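Ferulic acid decarboxylase 1 (Candida dubliniensis, PDB 4ZAD) catalyses the reversible decarboxylation of aromatic acids such as ferulic, p-coumaric and cinnamic acid to their vinyl derivatives, using prenylated FMN and manganese. Local coordinates at residues K41-K46 with L71-G76; G75-R78 with D83-R86; I177-V182 with F287-G292; P319-N322 with D328-H331. All blocks are in the same frame, centred on the assembly; numbering follows the deposited sequence. Where two conformers were deposited one is given.

Contact 1. Residues K41-K46 with L71-G76; sequences KAYENK and LGCPGG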
loop_
_atom_site.group_PDB
_atom_site.type_symbol
_atom_site.label_atom_id
_atom_site.label_comp_id
_atom_site.label_asym_id
_atom_site.label_seq_id
_atom_site.Cartn_x
_atom_site.Cartn_y
_atom_site.Cartn_z
ATOM N N LYS A 41 -12.363 -2.282 -16.762
ATOM C CA LYS A 41 -11.074 -2.418 -17.369
ATOM C C LYS A 41 -10.523 -0.998 -17.678
ATOM O O LYS A 41 -9.338 -0.732 -17.458
ATOM C CB LYS A 41 -11.181 -3.316 -18.600
ATOM C CG LYS A 41 -9.846 -3.655 -19.230
ATOM C CD LYS A 41 -9.834 -4.970 -20.044
ATOM C CE LYS A 41 -8.336 -5.408 -20.332
ATOM N NZ LYS A 41 -8.074 -6.549 -21.334
ATOM N N ALA A 42 -11.397 -0.086 -18.111
ATOM C CA ALA A 42 -11.082 1.344 -18.213
ATOM C C ALA A 42 -10.528 1.987 -16.892
ATOM O O ALA A 42 -9.495 2.640 -16.899
ATOM C CB ALA A 42 -12.314 2.107 -18.690
ATOM N N TYR A 43 -11.214 1.768 -15.771
ATOM C CA TYR A 43 -10.809 2.294 -14.489
ATOM C C TYR A 43 -9.454 1.791 -14.156
ATOM O O TYR A 43 -8.574 2.561 -13.774
ATOM C CB TYR A 43 -11.726 1.813 -13.358
ATOM C CG TYR A 43 -13.103 2.436 -13.270
ATOM C CD1 TYR A 43 -13.264 3.806 -13.108
ATOM C CD2 TYR A 43 -14.244 1.642 -13.290
ATOM C CE1 TYR A 43 -14.525 4.367 -13.020
ATOM C CE2 TYR A 43 -15.500 2.187 -13.186
ATOM C CZ TYR A 43 -15.642 3.544 -13.038
ATOM O OH TYR A 43 -16.890 4.081 -12.928
ATOM N N GLU A 44 -9.302 0.484 -14.271
ATOM C CA GLU A 44 -8.181 -0.231 -13.644
ATOM C C GLU A 44 -6.894 -0.015 -14.412
ATOM O O GLU A 44 -5.824 -0.067 -13.831
ATOM C CB GLU A 44 -8.505 -1.740 -13.486
ATOM C CG GLU A 44 -9.600 -2.013 -12.426
ATOM C CD GLU A 44 -10.315 -3.399 -12.502
ATOM O OE1 GLU A 44 -11.352 -3.541 -11.819
ATOM O OE2 GLU A 44 -9.855 -4.342 -13.203
ATOM N N ASN A 45 -6.998 0.233 -15.717
ATOM C CA ASN A 45 -5.795 0.467 -16.533
ATOM C C ASN A 45 -5.627 1.932 -16.959
ATOM O O ASN A 45 -4.629 2.290 -17.586
ATOM C CB ASN A 45 -5.751 -0.533 -17.692
ATOM C CG ASN A 45 -5.895 -1.988 -17.197
ATOM O OD1 ASN A 45 -4.915 -2.636 -16.817
ATOM N ND2 ASN A 45 -7.134 -2.475 -17.144
ATOM N N LYS A 46 -6.576 2.771 -16.531
ATOM C CA LYS A 46 -6.529 4.240 -16.691
ATOM C C LYS A 46 -6.658 4.638 -18.146
ATOM O O LYS A 46 -6.030 5.577 -18.613
ATOM C CB LYS A 46 -5.279 4.878 -16.061
ATOM C CG LYS A 46 -5.084 4.678 -14.536
ATOM C CD LYS A 46 -3.873 5.511 -14.098
ATOM C CE LYS A 46 -3.341 5.194 -12.697
ATOM N NZ LYS A 46 -2.186 6.132 -12.365
ATOM N N LEU A 71 -22.222 7.062 -20.914
ATOM C CA LEU A 71 -20.827 7.474 -20.697
ATOM C C LEU A 71 -20.385 6.773 -19.438
ATOM O O LEU A 71 -21.092 6.815 -18.436
ATOM C CB LEU A 71 -20.700 8.982 -20.491
ATOM C CG LEU A 71 -19.278 9.469 -20.222
ATOM C CD1 LEU A 71 -18.365 9.095 -21.371
ATOM C CD2 LEU A 71 -19.226 10.962 -19.970
ATOM N N GLY A 72 -19.220 6.138 -19.473
ATOM C CA GLY A 72 -18.676 5.467 -18.294
ATOM C C GLY A 72 -17.367 6.063 -17.771
ATOM O O GLY A 72 -16.669 6.760 -18.472
ATOM N N CYS A 73 -17.022 5.793 -16.530
ATOM C CA CYS A 73 -15.776 6.321 -15.992
ATOM C C CYS A 73 -15.625 7.834 -15.982
ATOM O O CYS A 73 -14.519 8.314 -16.165
ATOM C CB CYS A 73 -14.606 5.763 -16.784
ATOM S SG CYS A 73 -14.585 4.076 -16.693
ATOM N N PRO A 74 -16.724 8.583 -15.746
ATOM C CA PRO A 74 -16.651 10.041 -15.808
ATOM C C PRO A 74 -15.678 10.634 -14.802
ATOM O O PRO A 74 -15.129 11.721 -15.043
ATOM C CB PRO A 74 -18.081 10.476 -15.500
ATOM C CG PRO A 74 -18.644 9.334 -14.678
ATOM C CD PRO A 74 -18.033 8.119 -15.257
ATOM N N GLY A 75 -15.465 9.913 -13.700
ATOM C CA GLY A 75 -14.585 10.348 -12.636
ATOM C C GLY A 75 -13.449 9.379 -12.435
ATOM O O GLY A 75 -12.821 9.359 -11.372
ATOM N N GLY A 76 -13.180 8.544 -13.426
ATOM C CA GLY A 76 -12.133 7.546 -13.274
ATOM C C GLY A 76 -10.815 8.219 -13.563
ATOM O O GLY A 76 -10.808 9.303 -14.115
HETATM O O HOH W 1 -18.528 4.102 -15.156
#

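Contact 2. Residues G75-R78 with D83-R86; sequences GGLR and DHAR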
loop_
_atom_site.group_PDB
_atom_site.type_symbol
_atom_site.label_atom_id
_atom_site.label_comp_id
_atom_site.label_asym_id
_atom_site.label_seq_id
_atom_site.Cartn_x
_atom_site.Cartn_y
_atom_site.Cartn_z
ATOM N N GLY A 75 -15.465 9.913 -13.700
ATOM C CA GLY A 75 -14.585 10.348 -12.636
ATOM C C GLY A 75 -13.449 9.379 -12.435
ATOM O O GLY A 75 -12.821 9.359 -11.372
ATOM N N GLY A 76 -13.180 8.544 -13.426
ATOM C CA GLY A 76 -12.133 7.546 -13.274
ATOM C C GLY A 76 -10.815 8.219 -13.563
ATOM O O GLY A 76 -10.808 9.303 -14.115
ATOM N N LEU A 77 -9.697 7.581 -13.235
ATOM C CA LEU A 77 -8.409 8.236 -13.462
ATOM C C LEU A 77 -7.950 8.102 -14.929
ATOM O O LEU A 77 -8.213 7.084 -15.604
ATOM C CB LEU A 77 -7.327 7.709 -12.530
ATOM C CG LEU A 77 -7.533 7.893 -11.034
ATOM C CD1 LEU A 77 -6.355 7.236 -10.311
ATOM C CD2 LEU A 77 -7.693 9.372 -10.634
ATOM N N ARG A 78 -7.248 9.143 -15.371
ATOM C CA ARG A 78 -6.698 9.271 -16.714
ATOM C C ARG A 78 -5.294 8.717 -16.754
ATOM O O ARG A 78 -4.623 8.714 -15.735
ATOM C CB ARG A 78 -6.612 10.756 -17.010
ATOM C CG ARG A 78 -5.815 11.160 -18.208
ATOM C CD ARG A 78 -5.969 12.608 -18.447
ATOM N NE ARG A 78 -7.276 12.923 -19.006
ATOM C CZ ARG A 78 -7.586 14.065 -19.601
ATOM N NH1 ARG A 78 -6.672 15.028 -19.706
ATOM N NH2 ARG A 78 -8.820 14.252 -20.081
ATOM N N ASP A 83 -3.368 12.435 -13.705
ATOM C CA ASP A 83 -4.363 11.360 -13.666
ATOM C C ASP A 83 -5.733 11.827 -13.153
ATOM O O ASP A 83 -6.698 11.149 -13.397
ATOM C CB ASP A 83 -3.855 10.102 -12.928
ATOM C CG ASP A 83 -3.506 10.328 -11.471
ATOM O OD1 ASP A 83 -3.576 11.435 -10.922
ATOM O OD2 ASP A 83 -3.148 9.328 -10.842
ATOM N N HIS A 84 -5.808 13.000 -12.508
ATOM C CA HIS A 84 -7.061 13.524 -11.973
ATOM C C HIS A 84 -7.721 14.569 -12.900
ATOM O O HIS A 84 -8.635 15.307 -12.480
ATOM C CB HIS A 84 -6.829 14.090 -10.567
ATOM C CG HIS A 84 -6.813 13.044 -9.482
ATOM N ND1 HIS A 84 -5.851 12.063 -9.401
ATOM C CD2 HIS A 84 -7.646 12.840 -8.431
ATOM C CE1 HIS A 84 -6.089 11.305 -8.348
ATOM N NE2 HIS A 84 -7.174 11.754 -7.743
ATOM N N ALA A 85 -7.274 14.610 -14.160
ATOM C CA ALA A 85 -7.878 15.452 -15.183
ATOM C C ALA A 85 -9.400 15.477 -15.154
ATOM O O ALA A 85 -10.008 16.551 -15.282
ATOM C CB ALA A 85 -7.424 15.023 -16.580
ATOM N N ARG A 86 -10.025 14.321 -15.037
ATOM C CA ARG A 86 -11.440 14.304 -15.196
ATOM C C ARG A 86 -12.044 15.015 -13.990
ATOM O O ARG A 86 -13.051 15.703 -14.090
ATOM C CB ARG A 86 -11.959 12.872 -15.357
ATOM C CG ARG A 86 -11.469 12.181 -16.641
ATOM C CD ARG A 86 -12.089 10.771 -16.916
ATOM N NE ARG A 86 -11.160 9.999 -17.725
ATOM C CZ ARG A 86 -11.064 8.677 -17.777
ATOM N NH1 ARG A 86 -11.884 7.872 -17.099
ATOM N NH2 ARG A 86 -10.106 8.148 -18.535
HETATM O O HOH W 2 -10.480 5.884 -16.040
#

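Contact 3. Residues I177-V182 with F287-G292; sequences IARGMV and FGEMHG. With 4LU (1-deoxy-5-O-phosphono-1-(3,3,4,5-tetramethyl-9,11-dioxo-2,3,8,9,10,11-hexahydro-7H-quinolino[1,8-fg]pteridin-12-ium-7-y l)-D-ribitol), chain E.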
loop_
_atom_site.group_PDB
_atom_site.type_symbol
_atom_site.label_atom_id
_atom_site.label_comp_id
_atom_site.label_asym_id
_atom_site.label_seq_id
_atom_site.Cartn_x
_atom_site.Cartn_y
_atom_site.Cartn_z
ATOM N N ILE A 177 -26.053 12.360 -4.519
ATOM C CA ILE A 177 -26.015 11.081 -5.250
ATOM C C ILE A 177 -26.327 10.007 -4.262
ATOM O O ILE A 177 -25.851 10.045 -3.134
ATOM C CB ILE A 177 -24.625 10.741 -5.835
ATOM C CG1 ILE A 177 -24.176 11.795 -6.836
ATOM C CG2 ILE A 177 -24.611 9.335 -6.487
ATOM C CD1 ILE A 177 -22.771 11.527 -7.372
ATOM N N ALA A 178 -27.125 9.046 -4.697
ATOM C CA ALA A 178 -27.401 7.842 -3.912
ATOM C C ALA A 178 -27.833 6.835 -4.914
ATOM O O ALA A 178 -28.401 7.197 -5.930
ATOM C CB ALA A 178 -28.510 8.076 -2.852
ATOM N N ARG A 179 -27.557 5.573 -4.648
ATOM C CA ARG A 179 -27.767 4.554 -5.645
ATOM C C ARG A 179 -29.236 4.328 -5.822
ATOM O O ARG A 179 -30.036 4.703 -4.951
ATOM C CB ARG A 179 -27.056 3.262 -5.263
ATOM C CG ARG A 179 -27.729 2.456 -4.206
ATOM C CD ARG A 179 -26.861 1.261 -3.930
ATOM N NE ARG A 179 -27.458 0.277 -3.049
ATOM C CZ ARG A 179 -26.757 -0.498 -2.224
ATOM N NH1 ARG A 179 -25.436 -0.370 -2.140
ATOM N NH2 ARG A 179 -27.366 -1.396 -1.457
ATOM N N GLY A 180 -29.576 3.736 -6.960
ATOM C CA GLY A 180 -30.953 3.442 -7.296
ATOM C C GLY A 180 -31.087 2.341 -8.316
ATOM O O GLY A 180 -30.380 2.307 -9.329
ATOM N N MET A 181 -31.981 1.410 -8.043
ATOM C CA MET A 181 -32.215 0.334 -8.968
ATOM C C MET A 181 -33.686 0.278 -9.382
ATOM O O MET A 181 -34.579 0.699 -8.647
ATOM C CB MET A 181 -31.727 -1.013 -8.406
ATOM C CG MET A 181 -32.152 -1.367 -6.997
ATOM S SD MET A 181 -32.004 -3.151 -6.701
ATOM C CE MET A 181 -33.585 -3.762 -7.351
ATOM N N VAL A 182 -33.925 -0.245 -10.579
ATOM C CA VAL A 182 -35.280 -0.336 -11.100
ATOM C C VAL A 182 -36.021 -1.372 -10.291
ATOM O O VAL A 182 -35.527 -2.474 -10.109
ATOM C CB VAL A 182 -35.297 -0.755 -12.572
ATOM C CG1 VAL A 182 -36.757 -0.834 -13.086
ATOM C CG2 VAL A 182 -34.463 0.220 -13.415
ATOM N N PHE A 287 -25.524 -4.444 -4.121
ATOM C CA PHE A 287 -24.797 -3.802 -5.205
ATOM C C PHE A 287 -23.297 -3.965 -4.909
ATOM O O PHE A 287 -22.882 -3.927 -3.757
ATOM C CB PHE A 287 -25.210 -2.332 -5.217
ATOM C CG PHE A 287 -24.687 -1.541 -6.362
ATOM C CD1 PHE A 287 -24.931 -1.928 -7.646
ATOM C CD2 PHE A 287 -24.021 -0.353 -6.138
ATOM C CE1 PHE A 287 -24.491 -1.181 -8.727
ATOM C CE2 PHE A 287 -23.540 0.406 -7.188
ATOM C CZ PHE A 287 -23.775 -0.015 -8.505
ATOM N N GLY A 288 -22.504 -4.175 -5.943
ATOM C CA GLY A 288 -21.054 -4.081 -5.845
ATOM C C GLY A 288 -20.653 -2.646 -5.561
ATOM O O GLY A 288 -20.896 -1.762 -6.356
ATOM N N GLU A 289 -20.107 -2.398 -4.376
ATOM C CA GLU A 289 -19.909 -1.024 -3.901
ATOM C C GLU A 289 -18.450 -0.715 -3.564
ATOM O O GLU A 289 -17.549 -1.529 -3.771
ATOM C CB GLU A 289 -20.831 -0.720 -2.688
ATOM C CG GLU A 289 -22.076 0.185 -2.983
ATOM C CD GLU A 289 -21.869 1.695 -2.773
ATOM O OE1 GLU A 289 -20.738 2.216 -2.924
ATOM O OE2 GLU A 289 -22.881 2.373 -2.458
ATOM N N MET A 290 -18.272 0.477 -3.009
ATOM C CA MET A 290 -17.009 1.178 -2.852
ATOM C C MET A 290 -15.840 0.492 -2.157
ATOM O O MET A 290 -14.701 0.966 -2.279
ATOM C CB MET A 290 -17.288 2.528 -2.147
ATOM C CG MET A 290 -17.833 2.395 -0.725
ATOM S SD MET A 290 -18.215 4.000 -0.039
ATOM C CE MET A 290 -16.541 4.607 0.136
ATOM N N HIS A 291 -16.084 -0.593 -1.438
ATOM C CA HIS A 291 -14.995 -1.302 -0.791
ATOM C C HIS A 291 -14.567 -2.500 -1.595
ATOM O O HIS A 291 -13.672 -3.222 -1.186
ATOM C CB HIS A 291 -15.383 -1.666 0.615
ATOM C CG HIS A 291 -15.748 -0.477 1.441
ATOM N ND1 HIS A 291 -17.018 -0.273 1.930
ATOM C CD2 HIS A 291 -15.017 0.598 1.833
ATOM C CE1 HIS A 291 -17.048 0.858 2.614
ATOM N NE2 HIS A 291 -15.851 1.414 2.560
ATOM N N GLY A 292 -15.198 -2.702 -2.746
ATOM C CA GLY A 292 -14.773 -3.728 -3.684
ATOM C C GLY A 292 -15.490 -5.069 -3.634
ATOM O O GLY A 292 -15.054 -6.013 -4.319
HETATM C C9 4LU E . -21.313 8.797 -4.184
HETATM C C8 4LU E . -21.032 8.714 -5.554
HETATM C C7 4LU E . -21.522 7.648 -6.321
HETATM C C10 4LU E . -23.910 7.596 -1.855
HETATM C C6 4LU E . -22.277 6.569 -5.620
HETATM N N3 4LU E . -26.017 6.173 -0.860
HETATM C C2 4LU E . -25.643 7.309 -0.259
HETATM C C13 4LU E . -24.021 5.975 -7.118
HETATM C C5 4LU E . -22.835 5.431 -6.357
HETATM C C1 4LU E . -23.687 4.690 -4.115
HETATM O O2 4LU E . -26.297 7.675 0.727
HETATM N N1 4LU E . -24.594 8.015 -0.749
HETATM C C4 4LU E . -25.367 5.701 -1.943
HETATM O O4 4LU E . -25.828 4.627 -2.399
HETATM C C4A 4LU E . -24.295 6.384 -2.468
HETATM N N5 4LU E . -23.263 5.750 -3.487
HETATM C C3 4LU E . -23.513 4.492 -5.480
HETATM C C12 4LU E . -21.873 4.780 -7.346
HETATM C C5A 4LU E . -22.500 6.692 -4.156
HETATM C C7M 4LU E . -21.269 7.528 -7.801
HETATM C C8M 4LU E . -20.236 9.843 -6.154
HETATM C C9A 4LU E . -22.164 7.906 -3.513
HETATM N N10 4LU E . -22.872 8.336 -2.336
HETATM C "C1'" 4LU E . -22.214 9.175 -1.325
HETATM C "C2'" 4LU E . -22.942 10.519 -1.283
HETATM O "O2'" 4LU E . -23.110 10.990 -2.636
HETATM C "C3'" 4LU E . -22.207 11.556 -0.424
HETATM O "O3'" 4LU E . -22.161 11.110 0.948
HETATM C "C4'" 4LU E . -22.872 12.948 -0.488
HETATM O "O4'" 4LU E . -22.363 13.765 0.570
HETATM C "C5'" 4LU E . -24.398 12.860 -0.307
HETATM O "O5'" 4LU E . -25.042 14.118 -0.300
HETATM P P 4LU E . -25.571 14.824 1.021
HETATM O O2P 4LU E . -26.335 15.970 0.360
HETATM O O3P 4LU E . -24.273 15.176 1.779
HETATM O O1P 4LU E . -26.414 13.797 1.746
#

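Contact 4. Residues P319-N322 with D328-H331; sequences PISN and DETH. With 4LU (1-deoxy-5-O-phosphono-1-(3,3,4,5-tetramethyl-9,11-dioxo-2,3,8,9,10,11-hexahydro-7H-quinolino[1,8-fg]pteridin-12-ium-7-y l)-D-ribitol), chain E.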
loop_
_atom_site.group_PDB
_atom_site.type_symbol
_atom_site.label_atom_id
_atom_site.label_comp_id
_atom_site.label_asym_id
_atom_site.label_seq_id
_atom_site.Cartn_x
_atom_site.Cartn_y
_atom_site.Cartn_z
ATOM N N PRO A 319 -24.521 9.231 -17.677
ATOM C CA PRO A 319 -23.331 8.847 -16.973
ATOM C C PRO A 319 -23.633 7.772 -15.947
ATOM O O PRO A 319 -24.774 7.623 -15.482
ATOM C CB PRO A 319 -22.878 10.117 -16.324
ATOM C CG PRO A 319 -24.114 10.905 -16.135
ATOM C CD PRO A 319 -25.058 10.512 -17.194
ATOM N N ILE A 320 -22.580 7.031 -15.614
ATOM C CA ILE A 320 -22.671 5.770 -14.894
ATOM C C ILE A 320 -21.399 5.689 -14.036
ATOM O O ILE A 320 -20.353 6.152 -14.468
ATOM C CB ILE A 320 -22.820 4.621 -15.989
ATOM C CG1 ILE A 320 -24.304 4.471 -16.407
ATOM C CG2 ILE A 320 -22.177 3.284 -15.629
ATOM C CD1 ILE A 320 -25.308 4.037 -15.265
ATOM N N SER A 321 -21.526 5.176 -12.806
ATOM C CA SER A 321 -20.384 4.708 -11.991
ATOM C C SER A 321 -20.538 3.252 -11.525
ATOM O O SER A 321 -21.581 2.835 -11.026
ATOM C CB SER A 321 -20.146 5.585 -10.771
ATOM O OG SER A 321 -19.143 5.035 -9.939
ATOM N N ASN A 322 -19.462 2.495 -11.656
ATOM C CA ASN A 322 -19.491 1.065 -11.447
ATOM C C ASN A 322 -18.451 0.782 -10.406
ATOM O O ASN A 322 -17.294 0.551 -10.739
ATOM C CB ASN A 322 -19.194 0.351 -12.759
ATOM C CG ASN A 322 -19.263 -1.147 -12.646
ATOM O OD1 ASN A 322 -19.929 -1.698 -11.758
ATOM N ND2 ASN A 322 -18.552 -1.831 -13.553
ATOM N N ASP A 328 -12.021 4.508 -8.580
ATOM C CA ASP A 328 -13.271 4.860 -9.278
ATOM C C ASP A 328 -13.937 6.022 -8.581
ATOM O O ASP A 328 -13.411 6.482 -7.590
ATOM C CB ASP A 328 -14.218 3.644 -9.482
ATOM C CG ASP A 328 -14.900 3.136 -8.202
ATOM O OD1 ASP A 328 -15.781 3.809 -7.632
ATOM O OD2 ASP A 328 -14.634 1.995 -7.807
ATOM N N GLU A 329 -15.057 6.526 -9.102
ATOM C CA GLU A 329 -15.766 7.661 -8.484
ATOM C C GLU A 329 -16.063 7.462 -7.010
ATOM O O GLU A 329 -16.163 8.442 -6.282
ATOM C CB GLU A 329 -17.126 7.953 -9.145
ATOM C CG GLU A 329 -17.110 8.360 -10.621
ATOM C CD GLU A 329 -16.783 7.201 -11.554
ATOM O OE1 GLU A 329 -17.140 6.034 -11.252
ATOM O OE2 GLU A 329 -16.158 7.492 -12.596
ATOM N N THR A 330 -16.254 6.235 -6.545
ATOM C CA THR A 330 -16.520 6.062 -5.113
ATOM C C THR A 330 -15.219 6.225 -4.330
ATOM O O THR A 330 -15.191 6.069 -3.113
ATOM C CB THR A 330 -17.177 4.716 -4.765
ATOM O OG1 THR A 330 -16.352 3.621 -5.210
ATOM C CG2 THR A 330 -18.524 4.620 -5.416
ATOM N N HIS A 331 -14.136 6.546 -5.034
ATOM C CA HIS A 331 -12.881 6.875 -4.374
ATOM C C HIS A 331 -12.507 8.358 -4.606
ATOM O O HIS A 331 -12.322 9.143 -3.648
ATOM C CB HIS A 331 -11.813 5.856 -4.809
ATOM C CG HIS A 331 -12.320 4.444 -4.783
ATOM N ND1 HIS A 331 -12.902 3.893 -3.658
ATOM C CD2 HIS A 331 -12.414 3.502 -5.749
ATOM C CE1 HIS A 331 -13.287 2.660 -3.924
ATOM N NE2 HIS A 331 -13.001 2.397 -5.185
HETATM C C9 4LU E . -21.313 8.797 -4.184
HETATM C C8 4LU E . -21.032 8.714 -5.554
HETATM C C7 4LU E . -21.522 7.648 -6.321
HETATM C C10 4LU E . -23.910 7.596 -1.855
HETATM C C6 4LU E . -22.277 6.569 -5.620
HETATM N N3 4LU E . -26.017 6.173 -0.860
HETATM C C2 4LU E . -25.643 7.309 -0.259
HETATM C C13 4LU E . -24.021 5.975 -7.118
HETATM C C5 4LU E . -22.835 5.431 -6.357
HETATM C C1 4LU E . -23.687 4.690 -4.115
HETATM O O2 4LU E . -26.297 7.675 0.727
HETATM N N1 4LU E . -24.594 8.015 -0.749
HETATM C C4 4LU E . -25.367 5.701 -1.943
HETATM O O4 4LU E . -25.828 4.627 -2.399
HETATM C C4A 4LU E . -24.295 6.384 -2.468
HETATM N N5 4LU E . -23.263 5.750 -3.487
HETATM C C3 4LU E . -23.513 4.492 -5.480
HETATM C C12 4LU E . -21.873 4.780 -7.346
HETATM C C5A 4LU E . -22.500 6.692 -4.156
HETATM C C7M 4LU E . -21.269 7.528 -7.801
HETATM C C8M 4LU E . -20.236 9.843 -6.154
HETATM C C9A 4LU E . -22.164 7.906 -3.513
HETATM N N10 4LU E . -22.872 8.336 -2.336
HETATM C "C1'" 4LU E . -22.214 9.175 -1.325
HETATM C "C2'" 4LU E . -22.942 10.519 -1.283
HETATM O "O2'" 4LU E . -23.110 10.990 -2.636
HETATM C "C3'" 4LU E . -22.207 11.556 -0.424
HETATM O "O3'" 4LU E . -22.161 11.110 0.948
HETATM C "C4'" 4LU E . -22.872 12.948 -0.488
HETATM O "O4'" 4LU E . -22.363 13.765 0.570
HETATM C "C5'" 4LU E . -24.398 12.860 -0.307
HETATM O "O5'" 4LU E . -25.042 14.118 -0.300
HETATM P P 4LU E . -25.571 14.824 1.021
HETATM O O2P 4LU E . -26.335 15.970 0.360
HETATM O O3P 4LU E . -24.273 15.176 1.779
HETATM O O1P 4LU E . -26.414 13.797 1.746
#

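Contact 1. Residues K41-K46 with L71-G76
The last turn of helix 34-45 packs against a loop, and the backbones come closest at Tyr-43 and Gly-76, whose CA atoms lie 5.6 Å apart. Cys-73 does most of the touching from the loop. Its SG sits over one face of the Tyr-43 ring, almost above the centre. SG lies 3.7 Å from the centroid of that ring and 11° off its normal, a sulfur-aromatic contact. The first torsion of Cys-73 (chi1 -60°) turns SG opposite the carbonyl carbon, which sets it over the ring. The same sulfur meets the CB of Ala-42 at 3.6 Å, so one sulfur touches two successive helix residues. At the ring edge, in plane, Tyr-43 CD1 reaches Gly-76 CA at 3.9 Å. Cys-73 to Gly-76 forms a type I beta turn, closed by a 3.1 Å bond from Gly-76 N to Cys-73 O. The turn follows strand 69-71, which lies beside strand 317-319 in a mixed sheet. One water ties the far end of the ring to the turn. It donates to Tyr-43 OH at 2.8 Å and accepts from Cys-73 N at 2.6 Å. The hydroxyl is also hydrogen-bonded to Glu-329 and to the backbone N of Asn-322. The same helix turn reaches the second subunit: Ala-42 also packs on Tyr-512 of that subunit, and Glu-44 OE2 accepts from Phe-493 N there.

Contact 2. Residues G75-R78 with D83-R86
One face of the His-84 ring carries the CD2 methyl of Leu-77, and its edge meets the carboxylate of Asp-83. The methyl carbon CD2 of Leu-77 is 3.6 Å from the His-84 ring centroid and 20° off the normal, a CH-pi contact. At the edge, His-84 ND1 donates in the ring plane to Asp-83 OD1 at 2.8 Å. It reaches that oxygen from above the carboxylate plane. The Arg-86 guanidinium has the Gly-76 and Leu-77 carbonyl oxygens over one face. The extended chain of Arg-86 runs alongside the loop, with CD 3.4 Å from Gly-76 O. A nearly straight bond, 2.9 Å and 173°, joins Arg-78 N to Asp-83 O. It closes the loop just before His-84, the N-cap of helix 85-90. Asp-21 forms salt bridges with both arginines, and Glu-19 with Arg-78, which would offset the two like charges. Arg-86 NH2 bonds to Leu-47 O. Leu-16 of helix 9-19 packs against both arginines. His-84 rests on Met-99 and Ile-102 of helix 99-108, so the start of helix 85-90 touches both helices 9-19 and 99-108.

Contact 3. Residues I177-V182 with F287-G292
The prenylated-flavin site brings together side chains of the loop leading into strand 181-184 and the loop after strand 280-284. Arg-179 carries the contact from the first loop, Phe-287 and Glu-289 from the second. The CB of Phe-287 lies over one face of the Arg-179 guanidinium, toward its rim, 3.7 Å from NH1. Glu-289, the predicted proton donor, was modelled in two conformers, and its geometry here is that of one of them. At the guanidinium edge, in its plane, Glu-289 CG comes within 3.5 Å of Arg-179 NH1. Arg-179 NH1 and Glu-289 OE2 form a long salt bridge of 3.8 Å, with guanidinium and carboxylate planes 55° apart. The stronger partner of Arg-179 is Glu-284, at NH2. The Arg-179 chain runs straight from CG to NE, which carries its charge across to the second loop. Backbone atoms of the first loop bond to the cofactor: Arg-179 N donates to 4LU O4 at 3.0 Å, and 4LU O2' donates to Ile-177 O at 2.9 Å. A bend at chi2 (-92°) lets Glu-289 OE1 accept from Met-290 N at 3.0 Å through the anti lone pair. Glu-289 also starts a type I beta turn that ends at Gly-292. Strands 181-184 and 280-284, next to these loops, are part of the antiparallel sheet. Ile-177 packs on helix 224-230, while Glu-289 and Met-290 touch Thr-330 of helix 329-332.

Contact 4. Residues P319-N322 with D328-H331
Ser-321 OG donates a 2.6 Å hydrogen bond to Glu-329 OE1. The hydroxyl comes to the anti side of that oxygen, 22° out of the carboxylate plane. Two torsions bring the groups together: OG of Ser-321 stands opposite its backbone N (chi1 174°), and the Glu-329 chain folds at chi2 (72°) to turn its carboxylate back to the loop. Tyr-43 also meets OE1, and OE2 takes the backbone N of Gly-75. Both oxygens of this buried carboxylate are thus engaged. The serine also borders the cofactor, with Ser-321 CB 3.7 Å from 4LU C7M. From the helix, Thr-330 CG2 comes to 3.9 Å from 4LU C12. Further out, Asp-328 sets the start of the helix. Thr-330 N donates to Asp-328 OD1 at 2.7 Å, which makes Asp-328 the N-cap of helix 329-332. The other oxygen, OD2, forms a salt bridge with Arg-40 and accepts from Gly-324 N, which fixes the carboxylate. The arrangement is a capped helix start beside a strand-end loop, with one residue of each, Ser-321 and Thr-330, lining the prenylated-flavin pocket.

Along the chain, contacts 1 and 2 come first and share Gly-75 and Gly-76, their centres 8 Å apart. Both lie within the N-terminal domain. Contact 3 follows in the Rift-related domain, about 16 Å from contact 1 between centres and about 20 Å from contact 2. Contact 4 comes last in sequence but lies between contacts 1 and 3 in space, its centre 8 Å from that of contact 1 and 9 Å from that of contact 3. It touches all three other contacts. Strands 69-71 and 317-319, neighbours in one mixed sheet, lead into the loops of contacts 1 and 4. Contacts 3 and 4 both border 4LU, so the N-terminal region is linked to the cofactor pocket through contact 4.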